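Hypothetical protein (Uncultured marine organism, PDB 2OD5) is of unknown function but probably binds nucleic acid, perhaps DNA, through a winged-helix domain. Local coordinates at residues H37-S40 against G45-S48; I67-S70 against G76-I79. One frame throughout, in Å; residues are numbered along the deposited sequence.

In the fold
From the N terminus, helix 9-23 leads through the short strand 29-30 into helix 31-39. Contact 1 closes the loop that follows, joining the C-terminal part of that helix and the residue after it (37-40) to the loop residues leading into helix 48-57, with its first residue (45-48). The chain then runs through helix 48-57 into strand 61-71, turns, and returns as strand 75-84; contact 2 (67-70 with 76-79) pairs the outer part of this hairpin. The two contacts follow in series, neither nested nor crossed, with centres about 20 Å apart. In this winged-helix topology one sets the connection between two helices, the other holds the wing hairpin.

Contact 1. Residues H37-S40 against G45-S48; sequences HINS and GTTS
With chi1 at -76°, the CG of Asn39 lies beside its own backbone N and anti to its carbonyl carbon, and a chi2 near zero turns the flat amide so that both of its polar atoms meet the backbone of Thr46. The oxygen OD1 takes the N-H of Thr46, N to OD1 2.8 Å, in a nearly straight bond, the donor somewhat tilted from the plane of the side-chain carbonyl. In return, ND2 gives a hydrogen to the carbonyl of the same residue, Asn39 ND2 to Thr46 O 2.9 Å. That acceptor lies close to the amide plane. Two bonds to one residue fix the rotation of the amide and set which end is oxygen and which is nitrogen. Gly45, at a positive phi of 71°, brings its CA to 3.2 Å from Asn39 OD1. The contact spans the connection between helices 31-39 and 48-57 of a winged-helix domain, the second probably in the place of the recognition helix, as in other such folds. A side chain late in helix 31-39 thus holds the approach to the next, where Thr47 is the N-cap and its OG1 is also hydrogen-bonded to Gln50 OE1. The Thr46 methyl CG2 lies beside the amide oxygen, 3.8 Å from Asn39 OD1. Its apolar neighbour is CG2 of Ile38, a loose touch in one of two modelled conformers. Ile38 also packs on Lys19 and Ile20 of helix 9-23, while Thr46 touches Leu35 and the carbonyl of Gly45 accepts a hydrogen bond from Lys12.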
loop_
_atom_site.group_PDB
_atom_site.type_symbol
_atom_site.label_atom_id
_atom_site.label_comp_id
_atom_site.label_asym_id
_atom_site.label_seq_id
_atom_site.Cartn_x
_atom_site.Cartn_y
_atom_site.Cartn_z
ATOM N N HIS A 37 4.798 2.825 8.417
ATOM C CA HIS A 37 4.981 4.249 8.164
ATOM C C HIS A 37 3.767 5.045 8.556
ATOM O O HIS A 37 3.865 6.035 9.275
ATOM C CB HIS A 37 5.276 4.487 6.674
ATOM C CG HIS A 37 5.397 5.930 6.352
ATOM N ND1 HIS A 37 6.460 6.680 6.796
ATOM C CD2 HIS A 37 4.548 6.786 5.736
ATOM C CE1 HIS A 37 6.289 7.935 6.408
ATOM N NE2 HIS A 37 5.127 8.032 5.781
ATOM N N ILE A 38 2.608 4.651 8.047
ATOM C CA ILE A 38 1.322 5.300 8.331
ATOM C C ILE A 38 1.042 5.368 9.831
ATOM O O ILE A 38 0.731 6.410 10.414
ATOM C CB ILE A 38 0.182 4.486 7.640
ATOM C CG1 ILE A 38 0.211 4.687 6.121
ATOM C CG2 ILE A 38 -1.164 4.893 8.109
ATOM C CD1 ILE A 38 0.046 6.135 5.696
ATOM N N ASN A 39 1.137 4.213 10.455
ATOM C CA ASN A 39 0.823 4.127 11.862
ATOM C C ASN A 39 1.838 4.848 12.775
ATOM O O ASN A 39 1.531 5.122 13.936
ATOM C CB ASN A 39 0.642 2.671 12.285
ATOM C CG ASN A 39 -0.704 2.087 11.846
ATOM O OD1 ASN A 39 -1.524 2.784 11.258
ATOM N ND2 ASN A 39 -0.936 0.809 12.145
ATOM N N SER A 40 3.031 5.133 12.261
ATOM C CA SER A 40 4.038 5.899 12.984
ATOM C C SER A 40 3.799 7.394 12.990
ATOM O O SER A 40 4.458 8.100 13.750
ATOM C CB SER A 40 5.442 5.603 12.445
ATOM O OG SER A 40 5.669 6.324 11.255
ATOM N N GLY A 45 -4.277 5.606 13.443
ATOM C CA GLY A 45 -3.775 4.838 12.336
ATOM C C GLY A 45 -4.800 3.836 11.837
ATOM O O GLY A 45 -6.011 4.052 11.970
ATOM N N THR A 46 -4.304 2.723 11.300
ATOM C CA THR A 46 -5.169 1.745 10.657
ATOM C C THR A 46 -4.681 0.320 10.910
ATOM O O THR A 46 -3.750 0.097 11.706
ATOM C CB THR A 46 -5.272 2.086 9.134
ATOM O OG1 THR A 46 -6.324 1.338 8.517
ATOM C CG2 THR A 46 -3.947 1.872 8.420
ATOM N N THR A 47 -5.348 -0.638 10.282
ATOM C CA THR A 47 -5.019 -2.050 10.410
ATOM C C THR A 47 -4.548 -2.564 9.069
ATOM O O THR A 47 -4.792 -1.926 8.034
ATOM C CB THR A 47 -6.249 -2.872 10.817
ATOM O OG1 THR A 47 -7.246 -2.802 9.798
ATOM C CG2 THR A 47 -6.854 -2.382 12.142
ATOM N N SER A 48 -3.900 -3.727 9.054
ATOM C CA SER A 48 -3.405 -4.237 7.766
ATOM C C SER A 48 -4.588 -4.560 6.861
ATOM O O SER A 48 -4.517 -4.344 5.639
ATOM C CB SER A 48 -2.504 -5.460 7.972
ATOM O OG SER A 48 -3.166 -6.412 8.771
#

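Contact 2. Residues I67-S70 against G76-I79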
loop_
_atom_site.group_PDB
_atom_site.type_symbol
_atom_site.label_atom_id
_atom_site.label_comp_id
_atom_site.label_asym_id
_atom_site.label_seq_id
_atom_site.Cartn_x
_atom_site.Cartn_y
_atom_site.Cartn_z
ATOM N N ILE A 67 3.865 -11.976 -2.946
ATOM C CA ILE A 67 4.339 -13.287 -2.504
ATOM C C ILE A 67 3.275 -13.842 -1.589
ATOM O O ILE A 67 2.840 -13.176 -0.658
ATOM C CB ILE A 67 5.661 -13.190 -1.726
ATOM C CG1 ILE A 67 6.778 -12.665 -2.625
ATOM C CG2 ILE A 67 6.121 -14.563 -1.174
ATOM C CD1 ILE A 67 7.959 -12.177 -1.833
ATOM N N LYS A 68 2.860 -15.066 -1.849
ATOM C CA LYS A 68 1.989 -15.786 -0.949
ATOM C C LYS A 68 2.805 -16.956 -0.417
ATOM O O LYS A 68 3.441 -17.658 -1.196
ATOM C CB LYS A 68 0.775 -16.293 -1.708
ATOM C CG LYS A 68 -0.257 -17.051 -0.861
ATOM C CD LYS A 68 -1.402 -17.596 -1.763
ATOM C CE LYS A 68 -2.534 -18.237 -0.964
ATOM N NZ LYS A 68 -2.018 -19.269 -0.026
ATOM N N ARG A 69 2.781 -17.134 0.887
ATOM C CA ARG A 69 3.439 -18.258 1.516
ATOM C C ARG A 69 2.392 -19.087 2.209
ATOM O O ARG A 69 1.499 -18.553 2.870
ATOM C CB ARG A 69 4.478 -17.775 2.528
ATOM C CG ARG A 69 5.079 -18.843 3.416
ATOM C CD ARG A 69 5.854 -19.854 2.653
ATOM N NE ARG A 69 6.119 -21.043 3.438
ATOM C CZ ARG A 69 6.745 -22.115 2.979
ATOM N NH1 ARG A 69 7.157 -22.150 1.728
ATOM N NH2 ARG A 69 6.936 -23.142 3.769
ATOM N N SER A 70 2.551 -20.392 2.099
ATOM C CA SER A 70 1.762 -21.328 2.874
ATOM C C SER A 70 2.635 -22.513 3.267
ATOM O O SER A 70 3.474 -22.954 2.513
ATOM C CB SER A 70 0.595 -21.779 2.028
ATOM O OG SER A 70 -0.181 -22.733 2.725
ATOM N N GLY A 76 -0.247 -19.523 6.664
ATOM C CA GLY A 76 -0.327 -18.783 5.414
ATOM C C GLY A 76 -0.274 -17.278 5.625
ATOM O O GLY A 76 -0.797 -16.762 6.606
ATOM N N TYR A 77 0.367 -16.568 4.708
ATOM C CA TYR A 77 0.312 -15.127 4.691
ATOM C C TYR A 77 0.700 -14.627 3.308
ATOM O O TYR A 77 1.242 -15.390 2.499
ATOM C CB TYR A 77 1.240 -14.536 5.733
ATOM C CG TYR A 77 2.688 -14.928 5.614
ATOM C CD1 TYR A 77 3.565 -14.226 4.813
ATOM C CD2 TYR A 77 3.187 -15.993 6.349
ATOM C CE1 TYR A 77 4.896 -14.583 4.745
ATOM C CE2 TYR A 77 4.492 -16.371 6.269
ATOM C CZ TYR A 77 5.349 -15.658 5.490
ATOM O OH TYR A 77 6.650 -16.082 5.469
ATOM N N ASP A 78 0.345 -13.376 3.026
ATOM C CA ASP A 78 0.663 -12.731 1.756
ATOM C C ASP A 78 1.467 -11.484 2.046
ATOM O O ASP A 78 1.307 -10.880 3.097
ATOM C CB ASP A 78 -0.602 -12.213 1.048
ATOM C CG ASP A 78 -1.552 -13.288 0.676
ATOM O OD1 ASP A 78 -1.152 -14.468 0.667
ATOM O OD2 ASP A 78 -2.718 -12.945 0.388
ATOM N N ILE A 79 2.310 -11.083 1.099
ATOM C CA ILE A 79 2.995 -9.803 1.182
ATOM C C ILE A 79 2.759 -9.169 -0.188
ATOM O O ILE A 79 3.055 -9.793 -1.197
ATOM C CB ILE A 79 4.534 -9.947 1.348
ATOM C CG1 ILE A 79 4.894 -10.978 2.403
ATOM C CG2 ILE A 79 5.139 -8.573 1.714
ATOM C CD1 ILE A 79 5.290 -12.319 1.830
#
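Strands 67-70 and 76-79 run antiparallel, their axes 4.7 Å apart at closest and 169° between their directions. Ile67 with Ile79 and Arg69 with Tyr77 are hydrogen-bonded pairs, each joined by two N-H to carbonyl bonds; Lys68 with Asp78 between them is a non-hydrogen-bonded pair. They lie in the outer part of hairpin 61-71/75-84, which occupies the place of the wing in winged-helix domains. The face with Ile67, Arg69, Tyr77 and Ile79 carries most of the side-chain contact. Tyr77 CG lies between the backbone N and carbonyl carbon (chi1 58°), which stands the ring beside Arg69. Arg69 CB lies over one ring face in a CH-pi contact, 3.9 Å from the Tyr77 centroid, while Arg69 CG is 3.8 Å from Tyr77 OH. Arg69 NE is hydrogen-bonded to Ser74 OG in the turn. Further along, Ile79 CD1 touches Ile67 CB at 3.7 Å. On the other face Lys68 and Asp78 run alongside, but Lys68 NZ stays 4.9 Å from Asp78 OD1. At this separation there is no salt bridge, and any attraction is probably weak at this exposed surface; the pairing therefore rests mainly on four backbone bonds, with the CH-pi and isoleucine contacts added on one face.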